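Local coordinates for coenzyme F420-dependent N(5),N(10)-methenyltetrahydromethanopterin reductase-related protein (Desulfurobacterium thermolithotrophum DSM 11699, PDB 6HUZ) that probably catalyses hydrogen-dependent reduction of methenyl-tetrahydrofolate, as a bacterial paralog of [Fe]-hydrogenase that binds an iron-guanylylpyridinol cofactor, at residues A[85-90]-A[97-102]; A[102-107]-A[130-135]; A[111-116]-A[122-127]. All coordinates share one frame; numbering follows the deposited sequence. Where two conformers were deposited one is given.

Contact 1. Residues A[85-90]-A[97-102]. With FE9 (iron-guanylyl pyridinol cofactor), chain B.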
# COMPACT_ATOMS: atom_id res chain seq x y z
N ALA A 85 -16.96 28.93 -0.02
CA ALA A 85 -15.96 29.34 0.96
C ALA A 85 -14.83 28.32 0.81
O ALA A 85 -15.05 27.13 1.03
CB ALA A 85 -16.54 29.30 2.37
N ILE A 86 -13.65 28.77 0.36
CA ILE A 86 -12.50 27.90 0.15
C ILE A 86 -11.49 28.08 1.27
O ILE A 86 -11.01 29.20 1.47
CB ILE A 86 -11.85 28.10 -1.23
CG1 ILE A 86 -12.86 27.77 -2.35
CG2 ILE A 86 -10.62 27.14 -1.33
CD1 ILE A 86 -12.51 28.31 -3.70
N LEU A 87 -11.15 26.99 1.97
CA LEU A 87 -10.22 27.06 3.08
C LEU A 87 -8.78 26.77 2.71
O LEU A 87 -8.36 25.61 2.76
CB LEU A 87 -10.70 26.14 4.21
CG LEU A 87 -12.10 26.44 4.75
CD1 LEU A 87 -12.54 25.39 5.74
CD2 LEU A 87 -12.17 27.83 5.42
N PHE A 88 -8.01 27.83 2.34
CA PHE A 88 -6.57 27.72 2.01
C PHE A 88 -5.93 28.08 3.37
O PHE A 88 -5.20 29.05 3.49
CB PHE A 88 -6.19 28.75 0.91
CG PHE A 88 -4.92 28.39 0.19
CD1 PHE A 88 -3.68 28.80 0.67
CD2 PHE A 88 -4.95 27.58 -0.95
CE1 PHE A 88 -2.50 28.39 0.05
CE2 PHE A 88 -3.77 27.18 -1.58
CZ PHE A 88 -2.55 27.57 -1.06
N THR A 89 -6.27 27.30 4.41
CA THR A 89 -5.88 27.58 5.79
C THR A 89 -4.71 26.70 6.30
O THR A 89 -4.38 25.69 5.70
CB THR A 89 -7.16 27.48 6.62
OG1 THR A 89 -7.80 26.25 6.32
CG2 THR A 89 -8.14 28.60 6.28
N PRO A 90 -4.07 27.09 7.41
CA PRO A 90 -2.90 26.33 7.88
C PRO A 90 -3.00 24.82 8.13
O PRO A 90 -4.03 24.28 8.50
CB PRO A 90 -2.53 27.02 9.20
CG PRO A 90 -3.05 28.40 9.08
CD PRO A 90 -4.32 28.28 8.25
N PHE A 97 -10.50 24.27 11.68
CA PHE A 97 -11.73 23.99 12.44
C PHE A 97 -12.32 25.28 12.98
O PHE A 97 -13.53 25.50 12.90
CB PHE A 97 -11.41 23.07 13.64
CG PHE A 97 -11.07 21.63 13.32
CD1 PHE A 97 -11.65 20.98 12.24
CD2 PHE A 97 -10.22 20.90 14.14
CE1 PHE A 97 -11.36 19.65 11.96
CE2 PHE A 97 -9.94 19.57 13.86
CZ PHE A 97 -10.51 18.95 12.77
N LYS A 98 -11.48 26.12 13.56
CA LYS A 98 -11.93 27.38 14.12
C LYS A 98 -12.64 28.24 13.08
O LYS A 98 -13.77 28.67 13.30
CB LYS A 98 -10.73 28.13 14.73
CG LYS A 98 -11.11 29.35 15.57
CD LYS A 98 -10.26 30.57 15.25
CE LYS A 98 -10.79 31.33 14.05
NZ LYS A 98 -9.82 32.33 13.54
N ILE A 99 -11.97 28.48 11.94
CA ILE A 99 -12.54 29.31 10.86
C ILE A 99 -13.86 28.74 10.38
O ILE A 99 -14.84 29.48 10.27
CB ILE A 99 -11.52 29.46 9.69
CG1 ILE A 99 -10.25 30.20 10.15
CG2 ILE A 99 -12.14 30.21 8.52
CD1 ILE A 99 -9.02 29.80 9.43
N ALA A 100 -13.90 27.43 10.07
CA ALA A 100 -15.12 26.78 9.58
C ALA A 100 -16.29 26.90 10.58
O ALA A 100 -17.43 27.15 10.18
CB ALA A 100 -14.84 25.33 9.29
N GLU A 101 -16.01 26.73 11.86
CA GLU A 101 -17.06 26.81 12.88
C GLU A 101 -17.56 28.24 13.04
O GLU A 101 -18.75 28.45 13.29
CB GLU A 101 -16.49 26.30 14.21
CG GLU A 101 -17.52 25.93 15.26
CD GLU A 101 -16.97 25.00 16.33
OE1 GLU A 101 -17.78 24.33 17.00
OE2 GLU A 101 -15.73 24.93 16.49
N THR A 102 -16.66 29.20 12.92
CA THR A 102 -16.98 30.63 13.08
C THR A 102 -17.81 31.18 11.92
O THR A 102 -18.73 31.96 12.17
CB THR A 102 -15.66 31.40 13.27
OG1 THR A 102 -14.99 30.87 14.42
CG2 THR A 102 -15.86 32.88 13.44
O2 FE9 B . 1.47 23.92 0.65
FE FE9 B . -1.16 22.86 -0.89
C1F FE9 B . -0.68 24.17 -2.07
O1F FE9 B . -0.39 24.97 -2.81
C2F FE9 B . -1.59 21.78 -2.31
O2F FE9 B . -1.89 21.14 -3.19
C8 FE9 B . -2.96 23.45 -0.67
O18 FE9 B . -3.85 23.17 -1.46
C7 FE9 B . -3.29 24.31 0.54
C6 FE9 B . -1.96 24.67 1.15
N1 FE9 B . -0.81 24.08 0.60
C5 FE9 B . -1.90 25.62 2.28
C5M FE9 B . -3.17 26.18 2.85
C4 FE9 B . -0.58 25.95 2.83
C3 FE9 B . 0.64 25.32 2.24
C3M FE9 B . 2.03 25.63 2.74
C2 FE9 B . 0.46 24.37 1.08
O3P FE9 B . -0.55 26.77 3.92
P1 FE9 B . -0.17 28.34 3.85
O1P FE9 B . 0.57 28.61 2.63
O2P FE9 B . 0.84 28.62 5.08
O5' FE9 B . -1.55 29.13 3.93
C5' FE9 B . -2.32 29.21 5.12
C4' FE9 B . -2.87 30.63 5.18
O4' FE9 B . -3.80 30.74 6.25
C1' FE9 B . -3.70 32.05 6.77
C2' FE9 B . -2.22 32.33 6.75
O2' FE9 B . -1.88 33.73 6.82
C3' FE9 B . -1.79 31.68 5.44
O3' FE9 B . -1.76 32.60 4.35
N9A FE9 B . -4.36 32.11 8.09
C4A FE9 B . -5.63 32.42 8.21
N3A FE9 B . -6.57 32.81 7.32
C2A FE9 B . -7.80 33.13 7.77
N2A FE9 B . -8.72 33.48 6.85
N1A FE9 B . -8.15 33.11 9.07
C6A FE9 B . -7.28 32.79 10.05
O6A FE9 B . -7.62 32.76 11.24
C5A FE9 B . -5.93 32.40 9.65
N7A FE9 B . -4.80 32.01 10.27
C8A FE9 B . -3.86 31.84 9.31
O HOH W 1 0.69 21.68 -0.42

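Contact 2. Residues A[102-107]-A[130-135]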
# COMPACT_ATOMS: atom_id res chain seq x y z
N THR A 102 -16.66 29.20 12.92
CA THR A 102 -16.98 30.63 13.08
C THR A 102 -17.81 31.18 11.92
O THR A 102 -18.73 31.96 12.17
CB THR A 102 -15.66 31.40 13.27
OG1 THR A 102 -14.99 30.87 14.42
CG2 THR A 102 -15.86 32.88 13.44
N ILE A 103 -17.51 30.79 10.66
CA ILE A 103 -18.26 31.30 9.49
C ILE A 103 -19.54 30.54 9.21
O ILE A 103 -20.42 31.05 8.51
CB ILE A 103 -17.37 31.31 8.21
CG1 ILE A 103 -17.11 29.87 7.70
CG2 ILE A 103 -16.09 32.12 8.45
CD1 ILE A 103 -16.24 29.74 6.44
N LEU A 104 -19.66 29.32 9.73
CA LEU A 104 -20.84 28.47 9.52
C LEU A 104 -22.22 29.18 9.67
O LEU A 104 -23.08 28.98 8.82
CB LEU A 104 -20.73 27.25 10.44
CG LEU A 104 -21.63 26.07 10.14
CD1 LEU A 104 -21.26 25.42 8.83
CD2 LEU A 104 -21.51 25.04 11.25
N PRO A 105 -22.49 30.00 10.71
CA PRO A 105 -23.82 30.63 10.80
C PRO A 105 -24.06 31.79 9.84
O PRO A 105 -25.21 32.24 9.72
CB PRO A 105 -23.89 31.15 12.25
CG PRO A 105 -22.52 31.03 12.81
CD PRO A 105 -21.61 30.38 11.83
N TYR A 106 -23.01 32.31 9.19
CA TYR A 106 -23.11 33.46 8.29
C TYR A 106 -23.15 33.17 6.80
O TYR A 106 -23.53 34.05 6.05
CB TYR A 106 -21.93 34.38 8.57
CG TYR A 106 -21.86 34.83 10.02
CD1 TYR A 106 -22.55 35.95 10.45
CD2 TYR A 106 -21.09 34.13 10.95
CE1 TYR A 106 -22.48 36.38 11.77
CE2 TYR A 106 -21.01 34.56 12.27
CZ TYR A 106 -21.70 35.69 12.68
OH TYR A 106 -21.65 36.15 13.97
N LEU A 107 -22.75 31.96 6.36
CA LEU A 107 -22.75 31.63 4.94
C LEU A 107 -24.16 31.69 4.39
O LEU A 107 -25.11 31.45 5.12
CB LEU A 107 -22.08 30.25 4.70
CG LEU A 107 -20.60 30.19 5.07
CD1 LEU A 107 -20.09 28.72 5.18
CD2 LEU A 107 -19.75 31.00 4.11
N ASN A 130 -22.20 18.61 15.34
CA ASN A 130 -23.03 19.24 16.36
C ASN A 130 -23.30 20.73 16.04
O ASN A 130 -24.38 21.24 16.34
CB ASN A 130 -22.41 19.08 17.74
CG ASN A 130 -23.37 19.43 18.84
OD1 ASN A 130 -24.54 18.97 18.86
ND2 ASN A 130 -22.93 20.26 19.77
N ALA A 131 -22.33 21.42 15.44
CA ALA A 131 -22.50 22.83 15.09
C ALA A 131 -23.60 22.95 14.02
O ALA A 131 -24.42 23.85 14.09
CB ALA A 131 -21.18 23.39 14.57
N ILE A 132 -23.63 22.03 13.06
CA ILE A 132 -24.66 22.02 12.00
C ILE A 132 -26.01 21.81 12.68
O ILE A 132 -26.94 22.56 12.42
CB ILE A 132 -24.38 20.94 10.94
CG1 ILE A 132 -23.14 21.30 10.08
CG2 ILE A 132 -25.59 20.71 10.06
CD1 ILE A 132 -22.37 20.00 9.44
N PHE A 133 -26.15 20.78 13.55
CA PHE A 133 -27.43 20.58 14.24
C PHE A 133 -27.88 21.84 14.98
O PHE A 133 -29.02 22.27 14.83
CB PHE A 133 -27.36 19.42 15.24
CG PHE A 133 -28.58 19.29 16.13
CD1 PHE A 133 -29.78 18.81 15.62
CD2 PHE A 133 -28.51 19.58 17.48
CE1 PHE A 133 -30.89 18.66 16.44
CE2 PHE A 133 -29.64 19.46 18.30
CZ PHE A 133 -30.82 19.02 17.77
N LEU A 134 -26.99 22.43 15.78
CA LEU A 134 -27.30 23.63 16.57
C LEU A 134 -27.65 24.87 15.76
O LEU A 134 -28.55 25.60 16.15
CB LEU A 134 -26.12 23.97 17.49
CG LEU A 134 -25.91 23.02 18.66
CD1 LEU A 134 -24.64 23.38 19.42
CD2 LEU A 134 -27.11 23.06 19.58
N GLU A 135 -26.94 25.13 14.66
CA GLU A 135 -27.19 26.32 13.83
C GLU A 135 -28.19 26.06 12.70
O GLU A 135 -28.44 26.96 11.90
CB GLU A 135 -25.86 26.83 13.25
CG GLU A 135 -24.79 27.14 14.31
CD GLU A 135 -25.06 28.39 15.13
OE1 GLU A 135 -24.38 28.59 16.16
OE2 GLU A 135 -25.95 29.17 14.74

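Contact 3. Residues A[111-116]-A[122-127]. With FE9 (iron-guanylyl pyridinol cofactor), chain B.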
# COMPACT_ATOMS: atom_id res chain seq x y z
N ALA A 111 -24.78 27.38 0.75
CA ALA A 111 -23.36 27.63 0.47
C ALA A 111 -22.60 26.29 0.59
O ALA A 111 -23.09 25.37 1.24
CB ALA A 111 -22.79 28.60 1.49
N VAL A 112 -21.40 26.20 -0.02
CA VAL A 112 -20.57 24.97 0.08
C VAL A 112 -19.21 25.39 0.67
O VAL A 112 -18.65 26.40 0.26
CB VAL A 112 -20.44 24.19 -1.27
CG1 VAL A 112 -19.98 25.09 -2.41
CG2 VAL A 112 -19.53 22.94 -1.14
N ILE A 113 -18.71 24.63 1.66
CA ILE A 113 -17.43 24.88 2.31
C ILE A 113 -16.45 23.89 1.64
O ILE A 113 -16.77 22.71 1.57
CB ILE A 113 -17.53 24.63 3.84
CG1 ILE A 113 -18.28 25.79 4.52
CG2 ILE A 113 -16.15 24.41 4.46
CD1 ILE A 113 -18.70 25.51 5.97
N CYS A 114 -15.28 24.38 1.16
CA CYS A 114 -14.29 23.54 0.50
C CYS A 114 -12.99 23.54 1.22
O CYS A 114 -12.51 24.61 1.58
CB CYS A 114 -14.07 24.00 -0.94
SG CYS A 114 -15.55 23.98 -1.97
N THR A 115 -12.38 22.35 1.39
CA THR A 115 -11.06 22.32 2.01
C THR A 115 -10.07 22.22 0.87
O THR A 115 -10.46 21.99 -0.28
CB THR A 115 -10.93 21.21 3.03
OG1 THR A 115 -11.24 19.95 2.43
CG2 THR A 115 -11.79 21.49 4.28
N THR A 116 -8.79 22.41 1.18
CA THR A 116 -7.71 22.29 0.21
C THR A 116 -6.78 21.13 0.74
O THR A 116 -7.25 20.30 1.51
CB THR A 116 -7.02 23.64 0.01
OG1 THR A 116 -6.43 24.05 1.25
CG2 THR A 116 -7.98 24.70 -0.50
N LEU A 122 -13.74 15.11 4.88
CA LEU A 122 -14.47 14.15 5.70
C LEU A 122 -14.20 14.41 7.17
O LEU A 122 -15.13 14.35 7.97
CB LEU A 122 -14.15 12.69 5.32
CG LEU A 122 -14.44 12.34 3.84
CD1 LEU A 122 -14.29 10.82 3.60
CD2 LEU A 122 -15.86 12.79 3.42
N VAL A 123 -12.96 14.74 7.52
CA VAL A 123 -12.62 15.06 8.91
C VAL A 123 -13.36 16.33 9.29
O VAL A 123 -14.01 16.37 10.33
CB VAL A 123 -11.10 15.21 9.11
CG1 VAL A 123 -10.77 15.76 10.50
CG2 VAL A 123 -10.40 13.89 8.89
N LEU A 124 -13.28 17.38 8.45
CA LEU A 124 -13.97 18.63 8.76
C LEU A 124 -15.48 18.46 8.87
O LEU A 124 -16.08 18.99 9.80
CB LEU A 124 -13.67 19.71 7.71
CG LEU A 124 -14.36 21.07 7.97
CD1 LEU A 124 -13.90 21.66 9.27
CD2 LEU A 124 -14.12 22.04 6.82
N ASN A 125 -16.09 17.74 7.93
CA ASN A 125 -17.54 17.52 7.94
C ASN A 125 -17.99 16.81 9.24
O ASN A 125 -19.01 17.16 9.84
CB ASN A 125 -17.94 16.71 6.71
CG ASN A 125 -19.39 16.31 6.74
OD1 ASN A 125 -19.74 15.19 7.06
ND2 ASN A 125 -20.26 17.23 6.42
N SER A 126 -17.20 15.81 9.68
CA SER A 126 -17.47 15.04 10.90
C SER A 126 -17.36 15.95 12.12
O SER A 126 -18.25 15.96 12.97
CB SER A 126 -16.49 13.86 11.01
OG SER A 126 -16.76 13.02 12.12
N TYR A 127 -16.29 16.73 12.19
CA TYR A 127 -16.08 17.66 13.31
C TYR A 127 -17.24 18.65 13.46
O TYR A 127 -17.61 19.02 14.59
CB TYR A 127 -14.80 18.47 13.06
CG TYR A 127 -14.56 19.53 14.11
CD1 TYR A 127 -14.05 19.20 15.36
CD2 TYR A 127 -14.87 20.86 13.87
CE1 TYR A 127 -13.83 20.16 16.34
CE2 TYR A 127 -14.65 21.84 14.84
CZ TYR A 127 -14.14 21.48 16.07
OH TYR A 127 -13.92 22.43 17.04
O2 FE9 B . 1.47 23.92 0.65
FE FE9 B . -1.16 22.86 -0.89
C1F FE9 B . -0.68 24.17 -2.07
O1F FE9 B . -0.39 24.97 -2.81
C2F FE9 B . -1.59 21.78 -2.31
O2F FE9 B . -1.89 21.14 -3.19
C8 FE9 B . -2.96 23.45 -0.67
O18 FE9 B . -3.85 23.17 -1.46
C7 FE9 B . -3.29 24.31 0.54
C6 FE9 B . -1.96 24.67 1.15
N1 FE9 B . -0.81 24.08 0.60
C5 FE9 B . -1.90 25.62 2.28
C5M FE9 B . -3.17 26.18 2.85
C4 FE9 B . -0.58 25.95 2.83
C3 FE9 B . 0.64 25.32 2.24
C3M FE9 B . 2.03 25.63 2.74
C2 FE9 B . 0.46 24.37 1.08
O3P FE9 B . -0.55 26.77 3.92
P1 FE9 B . -0.17 28.34 3.85
O1P FE9 B . 0.57 28.61 2.63
O2P FE9 B . 0.84 28.62 5.08
O5' FE9 B . -1.55 29.13 3.93
C5' FE9 B . -2.32 29.21 5.12
C4' FE9 B . -2.87 30.63 5.18
O4' FE9 B . -3.80 30.74 6.25
C1' FE9 B . -3.70 32.05 6.77
C2' FE9 B . -2.22 32.33 6.75
O2' FE9 B . -1.88 33.73 6.82
C3' FE9 B . -1.79 31.68 5.44
O3' FE9 B . -1.76 32.60 4.35
N9A FE9 B . -4.36 32.11 8.09
C4A FE9 B . -5.63 32.42 8.21
N3A FE9 B . -6.57 32.81 7.32
C2A FE9 B . -7.80 33.13 7.77
N2A FE9 B . -8.72 33.48 6.85
N1A FE9 B . -8.15 33.11 9.07
C6A FE9 B . -7.28 32.79 10.05
O6A FE9 B . -7.62 32.76 11.24
C5A FE9 B . -5.93 32.40 9.65
N7A FE9 B . -4.80 32.01 10.27
C8A FE9 B . -3.86 31.84 9.31
O HOH W 1 0.69 21.68 -0.42

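Contact 1. Residues A[85-90]-A[97-102]
The methyl ends of T89 and I99 meet tip to tip at 3.5 Å between T89 CG2 and I99 CD1, tighter than usual for two carbons, right beside the bound iron-guanylyl pyridinol cofactor. The same I99 CD1 lies 3.4 Å from N1A of the guanine, and one methyl thus serves both the strand-helix packing and the nucleotide pocket. T89 CG2 is carried anti to the carbonyl carbon, while OG1 is hydrogen-bonded to T96 OG1 near the start of the helix. Deeper in, the side chains of L87 and I99 run antiparallel, flank to flank, with L87 CD2 3.9 Å from I99 CG2; the other branch, CD1, reaches A100 CB. At the strand's end F88 centres an inverse gamma turn, and its ring takes the cofactor methyl C5M over one face, 3.4 Å above the plane and nearer the ring's margin than its centre. K98 NZ makes a weak hydrogen bond of 3.2 Å to cofactor O6A. This is the first half of a beta-alpha-beta crossover in a Rossmann-like domain, with the cofactor at the C-terminal end of strand 84-87. That strand runs between strands 2-6 and 112-115, and L124 of helix 121-127 packs against both L87 and A100.

Contact 2. Residues A[102-107]-A[130-135]
In the second half of the beta-alpha-beta crossover of strand 84-87, helix 95-103 and strand 112-115, L104 and P105, on the way from the helix to the second strand, pack against helix 129-135. L104 carries the buried part. A chi1 of -165° swings its CG to the side remote from the amide nitrogen, the side chain reaches the neighbouring helix, and the CD2 branch touches A131 CB at 3.7 Å. The same methyl lies 4.2 Å from I132 CG1, and therefore sits against two successive residues of the helix. The branches of L104 divide their work: CD2 faces helix 129-135, whereas CD1 is 3.8 Å from I113 CD1 on the sheet. Beyond this apolar centre the contact becomes more exposed. E135 bends at chi2 (-72°), bringing its carboxylate oxygen OE2 to 3.8 Å from P105 CB; this is van der Waals packing, with both residues at the solvent-facing margin. Within the turn, Y106 N is hydrogen-bonded to I103 O at 3.0 Å. The L104 side chain is about 14 Å from the cofactor, and the contact joins the crossover to helix 129-135 by packing alone. Underneath, I103 and L107 pack on A85 of strand 84-87, and I103 and Y106 also meet helix 75-79; R137, just after helix 129-135, hydrogen-bonds through NH1 to L107 O.

Contact 3. Residues A[111-116]-A[122-127]
L124 points a single methyl, CD2, at two strand residues that it meets in different ways. Against T115 the two side chains pass flank by flank, heading opposite ways, and L124 CD2 approaches T115 CG2 to 3.5 Å, closer than carbons usually pack. Against I113, two residues earlier on the same face of the strand, the side chains lie roughly perpendicular, with I113 CG2 3.9 Å from L124 CD2. The leucine can bridge both because its CG stands anti to the backbone N (chi1 -180°), directing the branch from the helix to the sheet. T115 turns its methyl to this apolar contact while its hydroxyl is satisfied by M119 O in the connecting loop. Next along the chain, T116 belongs to the cofactor pocket: its OG1 is 3.2 Å from C7 of the iron-guanylyl pyridinol and is hydrogen-bonded to L87 O on the adjacent strand. In this Rossmann-like domain the loop at the C-terminal end of strand 112-115 includes C117, whose backbone N is hydrogen-bonded to the cofactor. Helix 121-127 thus lies over the sheet, and N125 on the helix and I113 on the strand both touch F142 of strand 141-144.

In the fold
Followed from the N terminus, the three contacts illustrate how helices are laid in turn against a parallel sheet in a Rossmann-like domain. Contact 1 closes first, folding helix 95-103 back on strand 84-87 after a short loop. Contact 2 opens at T102, the residue it shares with contact 1, and closes a wider loop at helix 129-135. Contact 3 is nested inside that loop, laying helix 121-127 on strand 112-115. Contacts 1 and 3 meet in the sheet, where backbone hydrogen bonds join A85 and L87 to C114, and both reach the cofactor. Contact 2 lies farther from the cofactor and packs on contact 3 through L107 against I113.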